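Local coordinates for protein maleate cis-trans isomerase (Pseudomonas putida, PDB 4FQ5) that probably catalyses the cis-trans isomerisation of maleate to fumarate, turning its central double bond within a pocket that encloses the substrate, at residues 32-38 and 63-69; 190-196 and 222-226. The protein carries 1 engineered substitution. All blocks are in the same frame, centred on the assembly; numbering follows the deposited sequence.

Interaction 1. Residues 32-38 and 63-69; sequences QIVPSSN and HSSRMRM. With MAE (maleic acid), chain C.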
ATOM      1  N   GLN A  32      17.250  -0.351 -13.320  1.00 23.36           N
ATOM      2  CA  GLN A  32      17.903  -1.613 -12.987  1.00 23.77           C
ATOM      3  C   GLN A  32      18.431  -2.333 -14.225  1.00 23.18           C
ATOM      4  O   GLN A  32      17.672  -2.639 -15.143  1.00 22.65           O
ATOM      5  CB  GLN A  32      16.965  -2.525 -12.180  1.00 24.24           C
ATOM      6  CG  GLN A  32      16.425  -1.864 -10.916  1.00 25.71           C
ATOM      7  CD  GLN A  32      16.001  -2.861  -9.857  1.00 27.41           C
ATOM      8  OE1 GLN A  32      14.874  -3.375  -9.876  1.00 27.63           O
ATOM      9  NE2 GLN A  32      16.895  -3.121  -8.905  1.00 27.56           N
ATOM     10  N   ILE A  33      19.737  -2.592 -14.245  1.00 22.95           N
ATOM     11  CA  ILE A  33      20.336  -3.426 -15.297  1.00 23.04           C
ATOM     12  C   ILE A  33      20.337  -4.872 -14.799  1.00 22.54           C
ATOM     13  O   ILE A  33      21.100  -5.218 -13.902  1.00 22.77           O
ATOM     14  CB  ILE A  33      21.780  -2.976 -15.646  1.00 23.43           C
ATOM     15  CG1 ILE A  33      21.798  -1.505 -16.087  1.00 24.15           C
ATOM     16  CG2 ILE A  33      22.384  -3.884 -16.718  1.00 23.61           C
ATOM     17  CD1 ILE A  33      23.187  -0.897 -16.173  1.00 24.67           C
ATOM     18  N   VAL A  34      19.477  -5.708 -15.379  1.00 22.95           N
ATOM     19  CA  VAL A  34      19.272  -7.066 -14.862  1.00 23.04           C
ATOM     20  C   VAL A  34      19.585  -8.135 -15.907  1.00 23.48           C
ATOM     21  O   VAL A  34      19.335  -7.923 -17.098  1.00 23.69           O
ATOM     22  CB  VAL A  34      17.832  -7.283 -14.301  1.00 23.41           C
ATOM     23  CG1 VAL A  34      17.514  -6.277 -13.203  1.00 23.43           C
ATOM     24  CG2 VAL A  34      16.778  -7.199 -15.398  1.00 23.82           C
ATOM     25  N   PRO A  35      20.129  -9.290 -15.463  1.00 23.50           N
ATOM     26  CA  PRO A  35      20.198 -10.450 -16.351  1.00 23.65           C
ATOM     27  C   PRO A  35      18.809 -10.755 -16.894  1.00 23.87           C
ATOM     28  O   PRO A  35      17.821 -10.597 -16.174  1.00 24.04           O
ATOM     29  CB  PRO A  35      20.666 -11.576 -15.420  1.00 23.70           C
ATOM     30  CG  PRO A  35      21.455 -10.878 -14.368  1.00 23.12           C
ATOM     31  CD  PRO A  35      20.744  -9.567 -14.148  1.00 23.15           C
ATOM     32  N   SER A  36      18.719 -11.172 -18.153  1.00 24.69           N
ATOM     33  CA  SER A  36      17.411 -11.377 -18.784  1.00 24.74           C
ATOM     34  C   SER A  36      16.526 -12.379 -18.014  1.00 25.26           C
ATOM     35  O   SER A  36      15.306 -12.193 -17.908  1.00 24.65           O
ATOM     36  CB  SER A  36      17.579 -11.820 -20.235  1.00 25.74           C
ATOM     37  OG  SER A  36      18.222 -13.083 -20.308  1.00 26.38           O
ATOM     38  N   SER A  37      17.152 -13.425 -17.474  1.00 24.99           N
ATOM     39  CA  SER A  37      16.440 -14.476 -16.745  1.00 25.29           C
ATOM     40  C   SER A  37      16.208 -14.137 -15.267  1.00 25.44           C
ATOM     41  O   SER A  37      15.538 -14.894 -14.553  1.00 25.97           O
ATOM     42  CB  SER A  37      17.207 -15.788 -16.846  1.00 25.14           C
ATOM     43  OG  SER A  37      18.495 -15.640 -16.295  1.00 25.24           O
ATOM     44  N   ASN A  38      16.770 -13.018 -14.810  1.00 24.65           N
ATOM     45  CA  ASN A  38      16.615 -12.604 -13.423  1.00 25.05           C
ATOM     46  C   ASN A  38      15.205 -12.069 -13.178  1.00 24.79           C
ATOM     47  O   ASN A  38      14.709 -11.240 -13.944  1.00 24.02           O
ATOM     48  CB  ASN A  38      17.680 -11.571 -13.036  1.00 24.78           C
ATOM     49  CG  ASN A  38      17.688 -11.259 -11.548  1.00 25.17           C
ATOM     50  OD1 ASN A  38      16.802 -10.582 -11.040  1.00 24.92           O
ATOM     51  ND2 ASN A  38      18.702 -11.750 -10.844  1.00 25.95           N
ATOM     52  N   HIS A  63      12.345   0.868 -13.610  1.00 22.01           N
ATOM     53  CA  HIS A  63      12.643   0.851 -15.043  1.00 22.51           C
ATOM     54  C   HIS A  63      13.819  -0.040 -15.302  1.00 22.90           C
ATOM     55  O   HIS A  63      14.908   0.190 -14.772  1.00 22.84           O
ATOM     56  CB  HIS A  63      12.918   2.281 -15.516  1.00 22.47           C
ATOM     57  CG  HIS A  63      11.847   3.253 -15.090  1.00 22.89           C
ATOM     58  ND1 HIS A  63      10.750   3.481 -15.827  1.00 23.21           N
ATOM     59  CD2 HIS A  63      11.697   3.998 -13.916  1.00 23.39           C
ATOM     60  CE1 HIS A  63       9.946   4.351 -15.180  1.00 23.88           C
ATOM     61  NE2 HIS A  63      10.527   4.663 -14.007  1.00 24.04           N
ATOM     62  N   SER A  64      13.607  -1.076 -16.109  1.00 22.81           N
ATOM     63  CA  SER A  64      14.637  -2.087 -16.339  1.00 23.79           C
ATOM     64  C   SER A  64      15.178  -2.135 -17.760  1.00 23.86           C
ATOM     65  O   SER A  64      14.479  -1.812 -18.724  1.00 23.61           O
ATOM     66  CB  SER A  64      14.116  -3.482 -15.971  1.00 23.53           C
ATOM     67  OG  SER A  64      13.842  -3.563 -14.587  1.00 25.13           O
ATOM     68  N   SER A  65      16.432  -2.564 -17.858  1.00 24.44           N
ATOM     69  CA  SER A  65      17.031  -2.970 -19.118  1.00 25.45           C
ATOM     70  C   SER A  65      17.689  -4.330 -18.894  1.00 25.37           C
ATOM     71  O   SER A  65      18.232  -4.593 -17.817  1.00 25.90           O
ATOM     72  CB  SER A  65      18.051  -1.934 -19.590  1.00 26.48           C
ATOM     73  OG  SER A  65      18.797  -2.433 -20.689  1.00 29.37           O
ATOM     74  N   ARG A  66      17.631  -5.187 -19.910  1.00 24.78           N
ATOM     75  CA  ARG A  66      18.090  -6.564 -19.797  1.00 25.10           C
ATOM     76  C   ARG A  66      19.338  -6.858 -20.623  1.00 26.04           C
ATOM     77  O   ARG A  66      19.491  -6.369 -21.744  1.00 25.59           O
ATOM     78  CB  ARG A  66      16.963  -7.540 -20.177  1.00 25.06           C
ATOM     79  CG  ARG A  66      15.930  -7.700 -19.077  1.00 24.68           C
ATOM     80  CD  ARG A  66      14.788  -8.648 -19.431  1.00 25.21           C
ATOM     81  NE  ARG A  66      14.453  -9.443 -18.251  1.00 24.86           N
ATOM     82  CZ  ARG A  66      13.934  -8.950 -17.128  1.00 25.06           C
ATOM     83  NH1 ARG A  66      13.637  -7.650 -17.018  1.00 24.29           N
ATOM     84  NH2 ARG A  66      13.704  -9.762 -16.107  1.00 25.25           N
ATOM     85  N   MET A  67      20.220  -7.655 -20.027  1.00 27.14           N
ATOM     86  CA  MET A  67      21.411  -8.201 -20.672  1.00 28.33           C
ATOM     87  C   MET A  67      21.302  -9.726 -20.592  1.00 29.23           C
ATOM     88  O   MET A  67      21.171 -10.286 -19.504  1.00 29.96           O
ATOM     89  CB  MET A  67      22.678  -7.690 -19.973  1.00 28.32           C
ATOM     90  CG  MET A  67      22.601  -7.663 -18.447  1.00 28.41           C
ATOM     91  SD  MET A  67      24.098  -7.032 -17.674  1.00 29.15           S
ATOM     92  CE  MET A  67      23.856  -7.527 -15.983  1.00 30.38           C
ATOM     93  N   ARG A  68      21.326 -10.391 -21.739  1.00 30.29           N
ATOM     94  CA  ARG A  68      20.987 -11.813 -21.799  1.00 31.84           C
ATOM     95  C   ARG A  68      21.929 -12.732 -21.036  1.00 31.66           C
ATOM     96  O   ARG A  68      23.145 -12.673 -21.207  1.00 31.16           O
ATOM     97  CB  ARG A  68      20.857 -12.297 -23.238  1.00 33.80           C
ATOM     98  CG  ARG A  68      19.472 -12.090 -23.823  1.00 35.18           C
ATOM     99  CD  ARG A  68      19.248 -13.019 -25.001  1.00 36.71           C
ATOM    100  NE  ARG A  68      18.459 -14.193 -24.638  1.00 37.10           N
ATOM    101  CZ  ARG A  68      18.395 -15.309 -25.356  1.00 37.50           C
ATOM    102  NH1 ARG A  68      19.089 -15.425 -26.482  1.00 38.23           N
ATOM    103  NH2 ARG A  68      17.635 -16.311 -24.948  1.00 37.31           N
ATOM    104  N   MET A  69      21.333 -13.560 -20.182  1.00 31.53           N
ATOM    105  CA  MET A  69      22.005 -14.682 -19.528  1.00 32.55           C
ATOM    106  C   MET A  69      20.950 -15.660 -19.025  1.00 32.43           C
ATOM    107  O   MET A  69      19.954 -15.247 -18.431  1.00 31.28           O
ATOM    108  CB  MET A  69      22.881 -14.228 -18.357  1.00 33.40           C
ATOM    109  CG  MET A  69      23.379 -15.398 -17.518  1.00 35.74           C
ATOM    110  SD  MET A  69      24.539 -14.970 -16.222  1.00 41.01           S
ATOM    111  CE  MET A  69      23.437 -14.249 -15.001  1.00 38.01           C
TER
HETATM  112  C1  MAE C 301      21.826 -13.252 -10.868  1.00 36.17           C
HETATM  113  O1  MAE C 301      20.770 -13.296 -11.519  1.00 33.92           O
HETATM  114  O2  MAE C 301      21.923 -13.625  -9.690  1.00 35.49           O
HETATM  115  C2  MAE C 301      23.030 -12.758 -11.553  1.00 35.69           C
HETATM  116  C3  MAE C 301      24.135 -12.370 -10.943  1.00 35.20           C
HETATM  117  C4  MAE C 301      24.333 -12.345  -9.476  1.00 35.48           C
HETATM  118  O3  MAE C 301      25.147 -13.123  -8.989  1.00 35.42           O
HETATM  119  O4  MAE C 301      23.734 -11.537  -8.757  1.00 35.24           O
HETATM  120  O   HOH W   1      13.252  -2.429 -11.975  1.00 23.97           O
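Arg66 reaches from strand 59-67 beneath the turn that ends strand 27-35 and hands NE to Ser36 O at 2.9 Å. The carbonyl oxygen lies in plane at the guanidinium edge, with NH2 adding a weak second bond. Val34 CG2 sits over one face of the group, 3.6 Å from NH1, while NH1 itself goes to Glu42 of helix 41-52 and to Ser64 O of the second subunit. With only a methyl here, as in an alanine, Ser36 O and Glu42 would probably lose these partners and a gap open beside Val34.

The two strands run parallel and cross at 34°, paired from Gln32 N to Ser36 N by alternating backbone bonds. The opposite face of the sheet is tightly packed: Met67 SD lies against Ile33 CG2 at 3.7 Å, its chain crossing the isoleucine at about a right angle, under helices 74-81 and 84-92. Contact is looser at Arg68, the one partly exposed residue. Its CG only brushes Ser36 OG at 3.9 Å, and its guanidinium pairs with Asp93 of the second subunit.

Beyond the strands the turn is fastened by serines. Ser36 OG, also bonded to Asp93 of the second subunit, accepts Met69 N at 3.1 Å, and Ser37 OG donates to Met69 O at 2.6 Å. Asn38 swings its amide away from its own backbone N (chi1 -172°), which brings ND2 to maleate O1 at 2.7 Å, nearly straight (160°). The pocket thus presents an amide to the carboxylate, and Pro35 CG with the Met69 CE methyl to C2, one end of the double bond.

Interaction 2. Residues 190-196 and 222-226; sequences NLAVAAH and VQMPS. With MAE (maleic acid), chain C.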
ATOM      1  N   ASN A 190      19.737 -20.349 -14.027  1.00 32.61           N
ATOM      2  CA  ASN A 190      19.341 -19.145 -13.300  1.00 32.33           C
ATOM      3  C   ASN A 190      17.863 -19.129 -12.914  1.00 32.01           C
ATOM      4  O   ASN A 190      17.500 -18.588 -11.874  1.00 31.18           O
ATOM      5  CB  ASN A 190      19.739 -17.868 -14.050  1.00 31.33           C
ATOM      6  CG  ASN A 190      20.010 -16.701 -13.107  1.00 31.60           C
ATOM      7  OD1 ASN A 190      20.450 -16.899 -11.971  1.00 31.15           O
ATOM      8  ND2 ASN A 190      19.750 -15.477 -13.575  1.00 30.34           N
ATOM      9  N   LEU A 191      17.021 -19.744 -13.740  1.00 32.88           N
ATOM     10  CA  LEU A 191      15.619 -19.946 -13.377  1.00 33.53           C
ATOM     11  C   LEU A 191      15.452 -20.944 -12.223  1.00 33.83           C
ATOM     12  O   LEU A 191      14.557 -20.789 -11.389  1.00 34.71           O
ATOM     13  CB  LEU A 191      14.783 -20.353 -14.593  1.00 33.60           C
ATOM     14  CG  LEU A 191      14.495 -19.204 -15.566  1.00 33.80           C
ATOM     15  CD1 LEU A 191      13.968 -19.739 -16.887  1.00 34.09           C
ATOM     16  CD2 LEU A 191      13.538 -18.184 -14.967  1.00 33.09           C
ATOM     17  N   ALA A 192      16.321 -21.953 -12.157  1.00 33.76           N
ATOM     18  CA  ALA A 192      16.327 -22.857 -11.004  1.00 33.20           C
ATOM     19  C   ALA A 192      16.789 -22.138  -9.731  1.00 32.55           C
ATOM     20  O   ALA A 192      16.296 -22.429  -8.641  1.00 32.59           O
ATOM     21  CB  ALA A 192      17.166 -24.091 -11.278  1.00 33.99           C
ATOM     22  N   VAL A 193      17.714 -21.183  -9.871  1.00 31.58           N
ATOM     23  CA  VAL A 193      18.160 -20.372  -8.726  1.00 30.38           C
ATOM     24  C   VAL A 193      16.975 -19.594  -8.133  1.00 30.58           C
ATOM     25  O   VAL A 193      16.813 -19.531  -6.907  1.00 30.37           O
ATOM     26  CB  VAL A 193      19.310 -19.406  -9.096  1.00 30.11           C
ATOM     27  CG1 VAL A 193      19.630 -18.455  -7.946  1.00 29.44           C
ATOM     28  CG2 VAL A 193      20.564 -20.173  -9.506  1.00 30.23           C
ATOM     29  N   ALA A 194      16.145 -19.019  -9.005  1.00 30.10           N
ATOM     30  CA  ALA A 194      14.931 -18.313  -8.579  1.00 30.91           C
ATOM     31  C   ALA A 194      13.935 -19.221  -7.858  1.00 31.39           C
ATOM     32  O   ALA A 194      13.154 -18.755  -7.031  1.00 31.55           O
ATOM     33  CB  ALA A 194      14.263 -17.634  -9.766  1.00 30.26           C
ATOM     34  N   ALA A 195      13.975 -20.516  -8.169  1.00 32.87           N
ATOM     35  CA  ALA A 195      13.029 -21.480  -7.607  1.00 34.21           C
ATOM     36  C   ALA A 195      13.449 -22.004  -6.230  1.00 34.30           C
ATOM     37  O   ALA A 195      12.671 -22.698  -5.575  1.00 35.81           O
ATOM     38  CB  ALA A 195      12.790 -22.634  -8.576  1.00 33.94           C
ATOM     39  N   HIS A 196      14.665 -21.670  -5.798  1.00 33.23           N
ATOM     40  CA  HIS A 196      15.168 -22.098  -4.490  1.00 33.27           C
ATOM     41  C   HIS A 196      14.349 -21.503  -3.380  1.00 33.42           C
ATOM     42  O   HIS A 196      14.178 -20.279  -3.300  1.00 32.39           O
ATOM     43  CB  HIS A 196      16.640 -21.735  -4.310  1.00 32.74           C
ATOM     44  CG  HIS A 196      17.196 -22.111  -2.958  1.00 32.93           C
ATOM     45  ND1 HIS A 196      17.591 -23.365  -2.657  1.00 34.39           N
ATOM     46  CD2 HIS A 196      17.408 -21.351  -1.815  1.00 32.25           C
ATOM     47  CE1 HIS A 196      18.027 -23.403  -1.384  1.00 34.03           C
ATOM     48  NE2 HIS A 196      17.915 -22.169  -0.871  1.00 34.23           N
ATOM     49  N   VAL A 222      21.763 -12.135  -6.685  1.00 29.45           N
ATOM     50  CA  VAL A 222      20.604 -11.293  -6.766  1.00 29.56           C
ATOM     51  C   VAL A 222      19.397 -12.087  -7.297  1.00 29.10           C
ATOM     52  O   VAL A 222      18.253 -11.665  -7.142  1.00 29.43           O
ATOM     53  CB  VAL A 222      20.997 -10.036  -7.573  1.00 30.91           C
ATOM     54  CG1 VAL A 222      20.055  -9.743  -8.724  1.00 31.61           C
ATOM     55  CG2 VAL A 222      21.196  -8.849  -6.641  1.00 30.32           C
ATOM     56  N   GLN A 223      19.651 -13.258  -7.882  1.00 27.43           N
ATOM     57  CA  GLN A 223      18.562 -14.140  -8.322  1.00 26.89           C
ATOM     58  C   GLN A 223      17.957 -14.989  -7.196  1.00 26.76           C
ATOM     59  O   GLN A 223      16.770 -15.308  -7.234  1.00 26.35           O
ATOM     60  CB  GLN A 223      19.005 -15.047  -9.478  1.00 27.20           C
ATOM     61  CG  GLN A 223      17.921 -15.962 -10.041  1.00 26.83           C
ATOM     62  CD  GLN A 223      16.880 -15.241 -10.882  1.00 26.72           C
ATOM     63  OE1 GLN A 223      16.351 -14.189 -10.494  1.00 25.97           O
ATOM     64  NE2 GLN A 223      16.558 -15.823 -12.035  1.00 26.89           N
ATOM     65  N   MET A 224      18.768 -15.373  -6.216  1.00 26.26           N
ATOM     66  CA  MET A 224      18.286 -16.241  -5.147  1.00 26.73           C
ATOM     67  C   MET A 224      17.458 -15.431  -4.154  1.00 25.85           C
ATOM     68  O   MET A 224      17.984 -14.517  -3.530  1.00 25.80           O
ATOM     69  CB  MET A 224      19.456 -16.911  -4.429  1.00 27.50           C
ATOM     70  CG  MET A 224      19.001 -17.879  -3.356  1.00 28.53           C
ATOM     71  SD  MET A 224      20.324 -18.897  -2.696  1.00 30.19           S
ATOM     72  CE  MET A 224      21.277 -17.728  -1.739  1.00 29.03           C
ATOM     73  N   PRO A 225      16.157 -15.757  -4.014  1.00 26.30           N
ATOM     74  CA  PRO A 225      15.299 -15.024  -3.075  1.00 26.04           C
ATOM     75  C   PRO A 225      15.781 -15.189  -1.643  1.00 26.54           C
ATOM     76  O   PRO A 225      16.150 -16.292  -1.235  1.00 26.71           O
ATOM     77  CB  PRO A 225      13.921 -15.686  -3.247  1.00 26.09           C
ATOM     78  CG  PRO A 225      13.988 -16.430  -4.532  1.00 26.57           C
ATOM     79  CD  PRO A 225      15.423 -16.823  -4.720  1.00 26.39           C
ATOM     80  N   SER A 226      15.794 -14.101  -0.886  1.00 26.13           N
ATOM     81  CA  SER A 226      16.249 -14.172   0.493  1.00 26.20           C
ATOM     82  C   SER A 226      15.519 -13.195   1.395  1.00 26.45           C
ATOM     83  O   SER A 226      15.528 -13.355   2.612  1.00 26.89           O
ATOM     84  CB  SER A 226      17.756 -13.927   0.579  1.00 25.84           C
ATOM     85  OG  SER A 226      18.073 -12.606   0.177  1.00 25.61           O
TER
HETATM   86  C1  MAE C 301      21.826 -13.252 -10.868  1.00 36.17           C
HETATM   87  O1  MAE C 301      20.770 -13.296 -11.519  1.00 33.92           O
HETATM   88  O2  MAE C 301      21.923 -13.625  -9.690  1.00 35.49           O
HETATM   89  C2  MAE C 301      23.030 -12.758 -11.553  1.00 35.69           C
HETATM   90  C3  MAE C 301      24.135 -12.370 -10.943  1.00 35.20           C
HETATM   91  C4  MAE C 301      24.333 -12.345  -9.476  1.00 35.48           C
HETATM   92  O3  MAE C 301      25.147 -13.123  -8.989  1.00 35.42           O
HETATM   93  O4  MAE C 301      23.734 -11.537  -8.757  1.00 35.24           O
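Gln223 fits against the first turn of helix 190-194, and nearly every atom of its side chain has a neighbour. CB lies close to the plane of a maleate carboxylate, off the edge between its two oxygens, 3.2 Å from O1, and also touches Asn190 OD1. CG, trans to the backbone N (chi1 -178°), runs toward the helix, where it meets Asn190 OD1 at 3.3 Å and Val193 CG1 at 3.7 Å. The chain then bends at chi2 (73°), which lays CD against Ala194 CB and carries NE2 to Asn190 O at 2.9 Å. That bond comes from above the carbonyl plane, on the face opposite to Ala194 N, so one oxygen serves both the helix and the loop. The tip also binds the loop after strand 27-35: NE2 to Ser37 O, OE1 to Ile39 N.

Residues 222-226 form the loop after strand 215-217, at the carboxyl end of a parallel sheet, where alpha/beta folds commonly place their active sites. Here Val222 N donates to maleate O4 and Gln223 N to O2 at 2.9 Å, so two successive backbone amides hold both carboxylates. From the helix, Asn190 ND2 reaches O1 at 3.2 Å and is also bonded to Ser37 OG.

Farther along, Val193 CG1 lies against Met224 CB at 3.8 Å, and Pro225 rests CD near Val193 O and CG 3.5 Å from Ala194 O.

In the fold
Interaction 1 lies within one four-stranded parallel sheet, and interaction 2 borders a second, both with strand order 2-1-3-4. Interaction 1 joins two adjacent strands, 27-35 and 59-67, of a beta-alpha-beta unit whose crossover is helix 41-52; interaction 2, later in the chain, brings helix 190-194 against the loop after strand 215-217. Their centres lie about 14 Å apart, yet they meet directly, through Ser37 and Asn38 of interaction 1 against Asn190, Val222 and Gln223 of interaction 2. Maleate lies at this junction and touches both. The pocket is thus shared between the two halves of the fold, consistent with a substrate wrapped between them, and Tyr160 adds a further bond to it.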